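Local coordinates for protein short afifavidin (Afifella pfennigii, PDB 6HDT) that binds biotin and 2-iminobiotin tightly and non-covalently as a dimeric bacterial avidin, though its exact biological role is still obscure, at residues 39-44 with 59-64; 43-48 with 72-77; 99-104 with 122-127. All blocks are in the same frame, centred on the assembly; numbering follows the deposited sequence.

Contact 1: 39-44 with 59-64; sequences NSVSGF and YPLVGL
Val41 pairs with Gly63, and Gly43 with Leu61, in an antiparallel beta hairpin of the avidin barrel. The face carrying Val41 and Leu61 is the tight one. Val41 CB lies over the bare backbone of Gly63, 3.6 Å from Gly63 C. The two methyl groups of Val41 then part. CG2 reaches Leu64 C at 3.6 Å. CG1, anti to the backbone N (chi1 176°), leads the other way and meets Leu61 CD1 at 4.0 Å. Leu61 lays its CG against the main chain of Gly43, where no side chain stands in the way; CG to Gly43 C is 3.8 Å. Leu33 of strand 30-35 and Phe72 and Val74 of strand 69-77 pack on Leu61, which places this face inside the barrel.

The face of Ser42 and Val62 is looser. These two side chains approach only the opposite backbone, and Val62 also packs on Leu64 of the second subunit. On this side a water lies by Gly43 O and Leu61 O; its approach to Gly43 O is unusually short, so that bond is somewhat doubtful. Along the ladder the bonds are uneven. Gly63 N bonds to Val41 O at 2.8 Å, whereas the bond from Gly43 N to Leu61 O is weak at 3.3 Å. At the Asn39 end, the CA-H of Leu64 points to Asn39 O, with Leu64 CA 3.2 Å from that oxygen, and Leu64 CD2 lies 3.5 Å from the same atom.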
loop_
_atom_site.group_PDB
_atom_site.type_symbol
_atom_site.label_atom_id
_atom_site.label_comp_id
_atom_site.label_asym_id
_atom_site.label_seq_id
_atom_site.Cartn_x
_atom_site.Cartn_y
_atom_site.Cartn_z
ATOM N N ASN A 39 1.986 6.787 -12.043
ATOM C CA ASN A 39 1.101 5.734 -11.493
ATOM C C ASN A 39 0.565 6.038 -10.072
ATOM O O ASN A 39 0.064 5.134 -9.373
ATOM C CB ASN A 39 1.795 4.337 -11.515
ATOM C CG ASN A 39 2.356 3.962 -12.899
ATOM O OD1 ASN A 39 3.386 3.269 -13.040
ATOM N ND2 ASN A 39 1.697 4.425 -13.913
ATOM N N SER A 40 0.667 7.296 -9.646
ATOM C CA SER A 40 0.334 7.625 -8.289
ATOM C C SER A 40 -1.165 7.601 -7.997
ATOM O O SER A 40 -2.012 7.818 -8.871
ATOM C CB SER A 40 0.972 8.957 -7.860
ATOM O OG SER A 40 0.393 10.075 -8.525
ATOM N N VAL A 41 -1.457 7.317 -6.727
ATOM C CA VAL A 41 -2.792 7.372 -6.160
ATOM C C VAL A 41 -2.670 8.187 -4.890
ATOM O O VAL A 41 -1.812 7.894 -4.031
ATOM C CB VAL A 41 -3.317 5.966 -5.803
ATOM C CG1 VAL A 41 -4.670 6.038 -5.120
ATOM C CG2 VAL A 41 -3.395 5.094 -7.050
ATOM N N SER A 42 -3.506 9.207 -4.771
ATOM C CA SER A 42 -3.631 9.947 -3.519
ATOM C C SER A 42 -5.102 10.044 -3.182
ATOM O O SER A 42 -5.988 9.644 -3.970
ATOM C CB SER A 42 -3.047 11.349 -3.667
ATOM O OG SER A 42 -1.647 11.293 -3.799
ATOM N N GLY A 43 -5.370 10.554 -2.004
ATOM C CA GLY A 43 -6.732 10.805 -1.593
ATOM C C GLY A 43 -6.808 10.890 -0.082
ATOM O O GLY A 43 -5.836 11.271 0.576
ATOM N N PHE A 44 -7.964 10.496 0.420
ATOM C CA PHE A 44 -8.285 10.422 1.846
ATOM C C PHE A 44 -9.321 9.333 2.098
ATOM O O PHE A 44 -10.058 8.904 1.187
ATOM C CB PHE A 44 -8.776 11.768 2.393
ATOM C CG PHE A 44 -10.170 12.141 1.954
ATOM C CD1 PHE A 44 -11.298 11.714 2.658
ATOM C CD2 PHE A 44 -10.347 12.941 0.834
ATOM C CE1 PHE A 44 -12.577 12.062 2.236
ATOM C CE2 PHE A 44 -11.608 13.310 0.431
ATOM C CZ PHE A 44 -12.728 12.865 1.121
ATOM N N TYR A 59 -8.369 10.629 6.845
ATOM C CA TYR A 59 -6.955 10.267 6.950
ATOM C C TYR A 59 -6.310 10.246 5.567
ATOM O O TYR A 59 -6.940 9.844 4.562
ATOM C CB TYR A 59 -6.799 8.928 7.657
ATOM C CG TYR A 59 -7.151 9.028 9.111
ATOM C CD1 TYR A 59 -8.467 8.959 9.549
ATOM C CD2 TYR A 59 -6.154 9.240 10.063
ATOM C CE1 TYR A 59 -8.794 9.099 10.907
ATOM C CE2 TYR A 59 -6.476 9.353 11.408
ATOM C CZ TYR A 59 -7.791 9.296 11.822
ATOM O OH TYR A 59 -8.089 9.410 13.168
ATOM N N PRO A 60 -5.059 10.708 5.483
ATOM C CA PRO A 60 -4.355 10.682 4.198
ATOM C C PRO A 60 -4.218 9.265 3.654
ATOM O O PRO A 60 -4.072 8.302 4.409
ATOM C CB PRO A 60 -2.986 11.299 4.517
ATOM C CG PRO A 60 -3.165 12.001 5.828
ATOM C CD PRO A 60 -4.219 11.249 6.569
ATOM N N LEU A 61 -4.311 9.140 2.331
ATOM C CA LEU A 61 -4.029 7.862 1.683
ATOM C C LEU A 61 -3.062 8.053 0.507
ATOM O O LEU A 61 -3.100 9.082 -0.173
ATOM C CB LEU A 61 -5.320 7.119 1.339
ATOM C CG LEU A 61 -6.060 7.130 0.003
ATOM C CD1 LEU A 61 -5.286 6.594 -1.189
ATOM C CD2 LEU A 61 -7.318 6.308 0.200
ATOM N N VAL A 62 -2.148 7.080 0.341
ATOM C CA VAL A 62 -1.194 7.064 -0.783
ATOM C C VAL A 62 -1.047 5.676 -1.367
ATOM O O VAL A 62 -1.132 4.686 -0.668
ATOM C CB VAL A 62 0.193 7.609 -0.401
ATOM C CG1 VAL A 62 0.051 8.999 0.200
ATOM C CG2 VAL A 62 0.929 6.657 0.521
ATOM N N GLY A 63 -0.878 5.596 -2.681
ATOM C CA GLY A 63 -0.749 4.295 -3.298
ATOM C C GLY A 63 -0.222 4.401 -4.702
ATOM O O GLY A 63 0.286 5.453 -5.125
ATOM N N LEU A 64 -0.324 3.280 -5.406
ATOM C CA LEU A 64 0.004 3.205 -6.817
ATOM C C LEU A 64 -1.037 2.369 -7.531
ATOM O O LEU A 64 -1.754 1.589 -6.941
ATOM C CB LEU A 64 1.373 2.575 -7.035
ATOM C CG LEU A 64 2.561 3.355 -6.473
ATOM C CD1 LEU A 64 3.786 2.456 -6.360
ATOM C CD2 LEU A 64 2.829 4.614 -7.280
HETATM O O HOH W 1 -3.570 11.911 1.349
#

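Contact 2: 43-48 with 72-77; sequences GFYVNN and FTVAWD. With BTN (biotin), chain E.
Tyr45 reaches across to Val74, Trp76 and Phe72, and its ring ends at biotin. Its CB touches Val74 CG2 at 3.8 Å. CG stands roughly anti to the backbone N (chi1 -159°), which carries the ring on towards the ligand. On one side of the ring, Tyr45 CD1 meets Trp76 CH2 at 3.7 Å. This contact comes at the edge of the indole, and the two side chains are turned obliquely to each other. On the other side, Tyr45 CE2 approaches the edge of the Phe72 ring more loosely. At the tip, Tyr45 OH donates to biotin O3 at 2.7 Å, and O3 lies at the edge of the phenol, near its plane.

No backbone hydrogen bond joins the two segments. In the avidin barrel strand 58-66 runs between strands 40-46 and 69-77, so the contact is made by side chains inside the barrel, where biotin binds. Trp76 sits at the centre of an inverse gamma turn, closed by Asp77 N bonding to Ala75 O.

The indole of Trp76 is held from both faces. Biotin C9 sits 3.6 Å above the ring plane of Trp76 over its centre, and Val74 CG1 packs on the opposite face. Trp76 NE1 bonds to Thr87 OG1, which fixes the rotation of the ring. Asn47 CB touches Trp76 CH2 at 3.8 Å. Farther out, Asn47 OD1 accepts from biotin N2 at 2.9 Å, and the bond is fairly straight (165°). The same oxygen accepts from Ala49 N, so two N-H groups hold it in place. Asn25, Ser29, Gly53, Ser85 and Asp123 supply the other hydrogen bonds to biotin.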
loop_
_atom_site.group_PDB
_atom_site.type_symbol
_atom_site.label_atom_id
_atom_site.label_comp_id
_atom_site.label_asym_id
_atom_site.label_seq_id
_atom_site.Cartn_x
_atom_site.Cartn_y
_atom_site.Cartn_z
ATOM N N GLY A 43 -5.370 10.554 -2.004
ATOM C CA GLY A 43 -6.732 10.805 -1.593
ATOM C C GLY A 43 -6.808 10.890 -0.082
ATOM O O GLY A 43 -5.836 11.271 0.576
ATOM N N PHE A 44 -7.964 10.496 0.420
ATOM C CA PHE A 44 -8.285 10.422 1.846
ATOM C C PHE A 44 -9.321 9.333 2.098
ATOM O O PHE A 44 -10.058 8.904 1.187
ATOM C CB PHE A 44 -8.776 11.768 2.393
ATOM C CG PHE A 44 -10.170 12.141 1.954
ATOM C CD1 PHE A 44 -11.298 11.714 2.658
ATOM C CD2 PHE A 44 -10.347 12.941 0.834
ATOM C CE1 PHE A 44 -12.577 12.062 2.236
ATOM C CE2 PHE A 44 -11.608 13.310 0.431
ATOM C CZ PHE A 44 -12.728 12.865 1.121
ATOM N N TYR A 45 -9.345 8.881 3.350
ATOM C CA TYR A 45 -10.163 7.776 3.789
ATOM C C TYR A 45 -10.905 8.122 5.041
ATOM O O TYR A 45 -10.316 8.627 5.996
ATOM C CB TYR A 45 -9.298 6.547 4.040
ATOM C CG TYR A 45 -10.051 5.239 4.013
ATOM C CD1 TYR A 45 -10.684 4.750 5.145
ATOM C CD2 TYR A 45 -10.109 4.481 2.843
ATOM C CE1 TYR A 45 -11.378 3.531 5.119
ATOM C CE2 TYR A 45 -10.792 3.277 2.808
ATOM C CZ TYR A 45 -11.416 2.793 3.955
ATOM O OH TYR A 45 -12.115 1.618 3.955
ATOM N N VAL A 46 -12.195 7.820 5.054
ATOM C CA VAL A 46 -13.001 8.051 6.246
ATOM C C VAL A 46 -13.547 6.737 6.727
ATOM O O VAL A 46 -14.397 6.117 6.079
ATOM C CB VAL A 46 -14.118 9.082 6.055
ATOM C CG1 VAL A 46 -14.920 9.238 7.355
ATOM C CG2 VAL A 46 -13.525 10.420 5.642
ATOM N N ASN A 47 -13.034 6.309 7.875
ATOM C CA ASN A 47 -13.438 5.052 8.476
ATOM C C ASN A 47 -14.765 5.204 9.218
ATOM O O ASN A 47 -14.910 6.084 10.069
ATOM C CB ASN A 47 -12.330 4.521 9.389
ATOM C CG ASN A 47 -12.777 3.365 10.240
ATOM O OD1 ASN A 47 -13.451 2.466 9.760
ATOM N ND2 ASN A 47 -12.389 3.373 11.525
ATOM N N ASN A 48 -15.731 4.366 8.852
ATOM C CA ASN A 48 -17.001 4.391 9.539
ATOM C C ASN A 48 -17.349 2.951 10.067
ATOM O O ASN A 48 -18.428 2.716 10.601
ATOM C CB ASN A 48 -18.052 5.114 8.626
ATOM C CG ASN A 48 -17.608 6.561 8.189
ATOM O OD1 ASN A 48 -17.163 7.378 9.008
ATOM N ND2 ASN A 48 -17.750 6.875 6.890
ATOM N N PHE A 72 -3.138 0.809 -1.850
ATOM C CA PHE A 72 -3.003 2.057 -1.126
ATOM C C PHE A 72 -2.958 1.843 0.367
ATOM O O PHE A 72 -3.461 0.859 0.897
ATOM C CB PHE A 72 -4.095 3.069 -1.473
ATOM C CG PHE A 72 -5.501 2.548 -1.306
ATOM C CD1 PHE A 72 -6.169 1.936 -2.357
ATOM C CD2 PHE A 72 -6.178 2.727 -0.121
ATOM C CE1 PHE A 72 -7.458 1.471 -2.195
ATOM C CE2 PHE A 72 -7.465 2.256 0.057
ATOM C CZ PHE A 72 -8.124 1.633 -1.003
ATOM N N THR A 73 -2.307 2.795 1.024
ATOM C CA THR A 73 -2.069 2.713 2.464
ATOM C C THR A 73 -2.618 3.925 3.190
ATOM O O THR A 73 -2.572 5.020 2.654
ATOM C CB THR A 73 -0.572 2.583 2.732
ATOM O OG1 THR A 73 -0.107 1.385 2.131
ATOM C CG2 THR A 73 -0.248 2.548 4.221
ATOM N N VAL A 74 -3.127 3.717 4.406
ATOM C CA VAL A 74 -3.553 4.786 5.309
ATOM C C VAL A 74 -2.873 4.546 6.676
ATOM O O VAL A 74 -2.996 3.477 7.288
ATOM C CB VAL A 74 -5.072 4.798 5.522
ATOM C CG1 VAL A 74 -5.458 5.744 6.659
ATOM C CG2 VAL A 74 -5.799 5.147 4.245
ATOM N N ALA A 75 -2.153 5.555 7.126
ATOM C CA ALA A 75 -1.606 5.559 8.477
ATOM C C ALA A 75 -2.599 6.283 9.411
ATOM O O ALA A 75 -2.993 7.428 9.128
ATOM C CB ALA A 75 -0.279 6.273 8.453
ATOM N N TRP A 76 -3.011 5.640 10.510
ATOM C CA TRP A 76 -4.127 6.162 11.310
ATOM C C TRP A 76 -3.660 7.217 12.312
ATOM O O TRP A 76 -3.738 7.013 13.517
ATOM C CB TRP A 76 -4.914 5.015 11.953
ATOM C CG TRP A 76 -5.496 4.125 10.888
ATOM C CD1 TRP A 76 -5.034 2.924 10.486
ATOM C CD2 TRP A 76 -6.623 4.428 10.053
ATOM N NE1 TRP A 76 -5.813 2.428 9.409
ATOM C CE2 TRP A 76 -6.807 3.331 9.167
ATOM C CE3 TRP A 76 -7.541 5.486 10.018
ATOM C CZ2 TRP A 76 -7.827 3.306 8.226
ATOM C CZ3 TRP A 76 -8.540 5.456 9.062
ATOM C CH2 TRP A 76 -8.688 4.361 8.214
ATOM N N ASP A 77 -3.187 8.350 11.780
ATOM C CA ASP A 77 -2.909 9.532 12.564
ATOM C C ASP A 77 -3.319 10.773 11.769
ATOM O O ASP A 77 -3.068 10.876 10.571
ATOM C CB ASP A 77 -1.441 9.595 12.938
ATOM C CG ASP A 77 -1.116 10.816 13.774
ATOM O OD1 ASP A 77 -1.552 10.871 14.954
ATOM O OD2 ASP A 77 -0.441 11.726 13.245
HETATM C C11 BTN E . -7.709 1.326 13.884
HETATM O O11 BTN E . -6.594 0.885 14.222
HETATM O O12 BTN E . -8.770 0.923 14.414
HETATM C C10 BTN E . -7.739 2.370 12.781
HETATM C C9 BTN E . -8.987 2.275 11.905
HETATM C C8 BTN E . -8.983 1.027 11.017
HETATM C C7 BTN E . -10.260 0.847 10.200
HETATM C C2 BTN E . -10.145 -0.411 9.345
HETATM S S1 BTN E . -9.084 -0.268 7.918
HETATM C C6 BTN E . -9.737 -1.754 7.213
HETATM C C5 BTN E . -11.219 -1.733 7.540
HETATM N N1 BTN E . -11.998 -1.071 6.532
HETATM C C3 BTN E . -12.598 0.056 6.911
HETATM O O3 BTN E . -13.335 0.741 6.179
HETATM N N2 BTN E . -12.265 0.288 8.207
HETATM C C4 BTN E . -11.489 -0.819 8.743
#

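Contact 3: 99-104 with 122-127; sequences DVTIVT and SDTFTL. With BTN (biotin), chain E.
Asp123 O is gripped twice by Thr104. The backbone N of Thr104 comes nearly along the C=O axis at 2.9 Å from Asp123 O. The hydroxyl OG1 comes in beside it at 2.6 Å from the same oxygen, bent at the carbonyl (124°) and tilted from its plane. Thr104 OG1 stands between its own backbone N and carbonyl carbon (chi1 73°), and there it also meets the ring edge of Phe125, 3.6 Å from CE1. A valine in place of Thr104 would probably leave Asp123 O with the backbone donor alone of these two.

This grip holds the main chain of a biotin-binding residue. Asp123 OD2 accepts from biotin N1 at 2.9 Å in an almost straight bond (172°). Trp89 NE1 also bonds to OD2, and Gln26 NE2 bonds to OD1, so the carboxylate is held at both oxygens. Farther along, Phe125 N bonds to Ile102 O at 2.8 Å. On the other face of the sheet Thr101 and Thr124 press together, with Thr101 CG2 and Thr124 CG2 unusually close at 3.3 Å.

The two segments form an antiparallel hairpin of the avidin barrel. Strand 82-96 flanks it through backbone bonds of Thr101 with Glu94 and Val103 with Phe92. Beyond the second segment, strand 20-24 joins Thr126 through Val24 and closes the barrel.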
loop_
_atom_site.group_PDB
_atom_site.type_symbol
_atom_site.label_atom_id
_atom_site.label_comp_id
_atom_site.label_asym_id
_atom_site.label_seq_id
_atom_site.Cartn_x
_atom_site.Cartn_y
_atom_site.Cartn_z
ATOM N N ASP A 99 -21.547 1.377 -13.612
ATOM C CA ASP A 99 -21.075 1.069 -12.252
ATOM C C ASP A 99 -19.622 0.629 -12.225
ATOM O O ASP A 99 -19.130 0.033 -13.153
ATOM C CB ASP A 99 -21.914 -0.044 -11.637
ATOM C CG ASP A 99 -23.340 0.389 -11.351
ATOM O OD1 ASP A 99 -23.532 1.230 -10.444
ATOM O OD2 ASP A 99 -24.264 -0.117 -12.022
ATOM N N VAL A 100 -18.949 0.903 -11.119
ATOM C CA VAL A 100 -17.607 0.391 -10.888
ATOM C C VAL A 100 -17.520 -0.114 -9.437
ATOM O O VAL A 100 -17.995 0.527 -8.504
ATOM C CB VAL A 100 -16.522 1.463 -11.156
ATOM C CG1 VAL A 100 -15.108 0.890 -11.019
ATOM C CG2 VAL A 100 -16.721 2.083 -12.547
ATOM N N THR A 101 -16.893 -1.272 -9.291
ATOM C CA THR A 101 -16.603 -1.892 -8.009
ATOM C C THR A 101 -15.109 -2.149 -7.866
ATOM O O THR A 101 -14.455 -2.579 -8.793
ATOM C CB THR A 101 -17.359 -3.241 -7.909
ATOM O OG1 THR A 101 -18.757 -2.986 -8.038
ATOM C CG2 THR A 101 -17.120 -3.918 -6.570
ATOM N N ILE A 102 -14.572 -1.907 -6.671
ATOM C CA ILE A 102 -13.217 -2.335 -6.341
ATOM C C ILE A 102 -13.296 -3.441 -5.294
ATOM O O ILE A 102 -13.799 -3.220 -4.193
ATOM C CB ILE A 102 -12.326 -1.227 -5.744
ATOM C CG1 ILE A 102 -12.482 0.113 -6.490
ATOM C CG2 ILE A 102 -10.873 -1.693 -5.758
ATOM C CD1 ILE A 102 -11.784 1.271 -5.807
ATOM N N VAL A 103 -12.761 -4.608 -5.632
ATOM C CA VAL A 103 -12.688 -5.756 -4.750
ATOM C C VAL A 103 -11.288 -5.710 -4.156
ATOM O O VAL A 103 -10.314 -5.789 -4.899
ATOM C CB VAL A 103 -12.890 -7.063 -5.542
ATOM C CG1 VAL A 103 -12.686 -8.270 -4.643
ATOM C CG2 VAL A 103 -14.286 -7.112 -6.184
ATOM N N THR A 104 -11.199 -5.576 -2.825
ATOM C CA THR A 104 -9.911 -5.486 -2.173
ATOM C C THR A 104 -9.797 -6.437 -1.008
ATOM O O THR A 104 -10.799 -6.840 -0.413
ATOM C CB THR A 104 -9.650 -4.056 -1.615
ATOM O OG1 THR A 104 -10.465 -3.823 -0.450
ATOM C CG2 THR A 104 -9.903 -3.000 -2.655
ATOM N N SER A 122 -11.453 -8.056 4.116
ATOM C CA SER A 122 -11.786 -7.686 2.750
ATOM C C SER A 122 -12.809 -6.535 2.731
ATOM O O SER A 122 -13.726 -6.524 3.540
ATOM C CB SER A 122 -12.348 -8.897 2.007
ATOM O OG SER A 122 -11.346 -9.892 1.929
ATOM N N ASP A 123 -12.626 -5.589 1.799
ATOM C CA ASP A 123 -13.561 -4.502 1.550
ATOM C C ASP A 123 -13.876 -4.466 0.047
ATOM O O ASP A 123 -12.971 -4.605 -0.807
ATOM C CB ASP A 123 -12.998 -3.120 1.905
ATOM C CG ASP A 123 -12.910 -2.852 3.394
ATOM O OD1 ASP A 123 -13.532 -3.595 4.198
ATOM O OD2 ASP A 123 -12.191 -1.871 3.752
ATOM N N THR A 124 -15.148 -4.247 -0.238
ATOM C CA THR A 124 -15.633 -3.996 -1.588
ATOM C C THR A 124 -16.178 -2.570 -1.641
ATOM O O THR A 124 -17.108 -2.202 -0.887
ATOM C CB THR A 124 -16.739 -4.978 -1.976
ATOM O OG1 THR A 124 -16.214 -6.301 -1.864
ATOM C CG2 THR A 124 -17.177 -4.747 -3.419
ATOM N N PHE A 125 -15.602 -1.782 -2.550
ATOM C CA PHE A 125 -15.928 -0.396 -2.691
ATOM C C PHE A 125 -16.806 -0.230 -3.900
ATOM O O PHE A 125 -16.627 -0.936 -4.901
ATOM C CB PHE A 125 -14.675 0.429 -2.832
ATOM C CG PHE A 125 -13.800 0.425 -1.603
ATOM C CD1 PHE A 125 -12.825 -0.521 -1.459
ATOM C CD2 PHE A 125 -13.978 1.368 -0.616
ATOM C CE1 PHE A 125 -11.982 -0.517 -0.322
ATOM C CE2 PHE A 125 -13.172 1.370 0.514
ATOM C CZ PHE A 125 -12.189 0.418 0.655
ATOM N N THR A 126 -17.791 0.651 -3.790
ATOM C CA THR A 126 -18.595 0.996 -4.976
ATOM C C THR A 126 -18.492 2.480 -5.303
ATOM O O THR A 126 -18.441 3.352 -4.395
ATOM C CB THR A 126 -20.062 0.563 -4.806
ATOM O OG1 THR A 126 -20.658 1.283 -3.730
ATOM C CG2 THR A 126 -20.158 -0.937 -4.503
ATOM N N LEU A 127 -18.475 2.771 -6.609
ATOM C CA LEU A 127 -18.305 4.122 -7.087
ATOM C C LEU A 127 -19.569 4.896 -6.802
ATOM O O LEU A 127 -20.649 4.485 -7.203
ATOM C CB LEU A 127 -18.044 4.136 -8.599
ATOM C CG LEU A 127 -17.847 5.511 -9.222
ATOM C CD1 LEU A 127 -16.596 6.200 -8.664
ATOM C CD2 LEU A 127 -17.801 5.377 -10.744
HETATM C C11 BTN E . -7.709 1.326 13.884
HETATM O O11 BTN E . -6.594 0.885 14.222
HETATM O O12 BTN E . -8.770 0.923 14.414
HETATM C C10 BTN E . -7.739 2.370 12.781
HETATM C C9 BTN E . -8.987 2.275 11.905
HETATM C C8 BTN E . -8.983 1.027 11.017
HETATM C C7 BTN E . -10.260 0.847 10.200
HETATM C C2 BTN E . -10.145 -0.411 9.345
HETATM S S1 BTN E . -9.084 -0.268 7.918
HETATM C C6 BTN E . -9.737 -1.754 7.213
HETATM C C5 BTN E . -11.219 -1.733 7.540
HETATM N N1 BTN E . -11.998 -1.071 6.532
HETATM C C3 BTN E . -12.598 0.056 6.911
HETATM O O3 BTN E . -13.335 0.741 6.179
HETATM N N2 BTN E . -12.265 0.288 8.207
HETATM C C4 BTN E . -11.489 -0.819 8.743
HETATM O O HOH W 2 -13.419 -7.631 -1.254
#

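Contact 2 is wholly buried; contacts 1 and 3 are only partly so. Contacts 1 and 3 are both hairpin ladders, lying on opposite sides of the chain's centre with their centres about 16 Å apart. Contact 1 is mainly apolar and glycine-lined, with one face towards the second subunit. Contact 3 is richer in hydroxyls and brings an acid to biotin. Contact 2 has no ladder and relies on aromatic rings and the ligand. Contacts 1 and 2 share strand 40-46, with Gly43 and Phe44 common to both, and Tyr59 bonds by its backbone to Tyr45. Contacts 2 and 3 meet at biotin, where Tyr45 OH packs against Phe125 CZ at 3.5 Å.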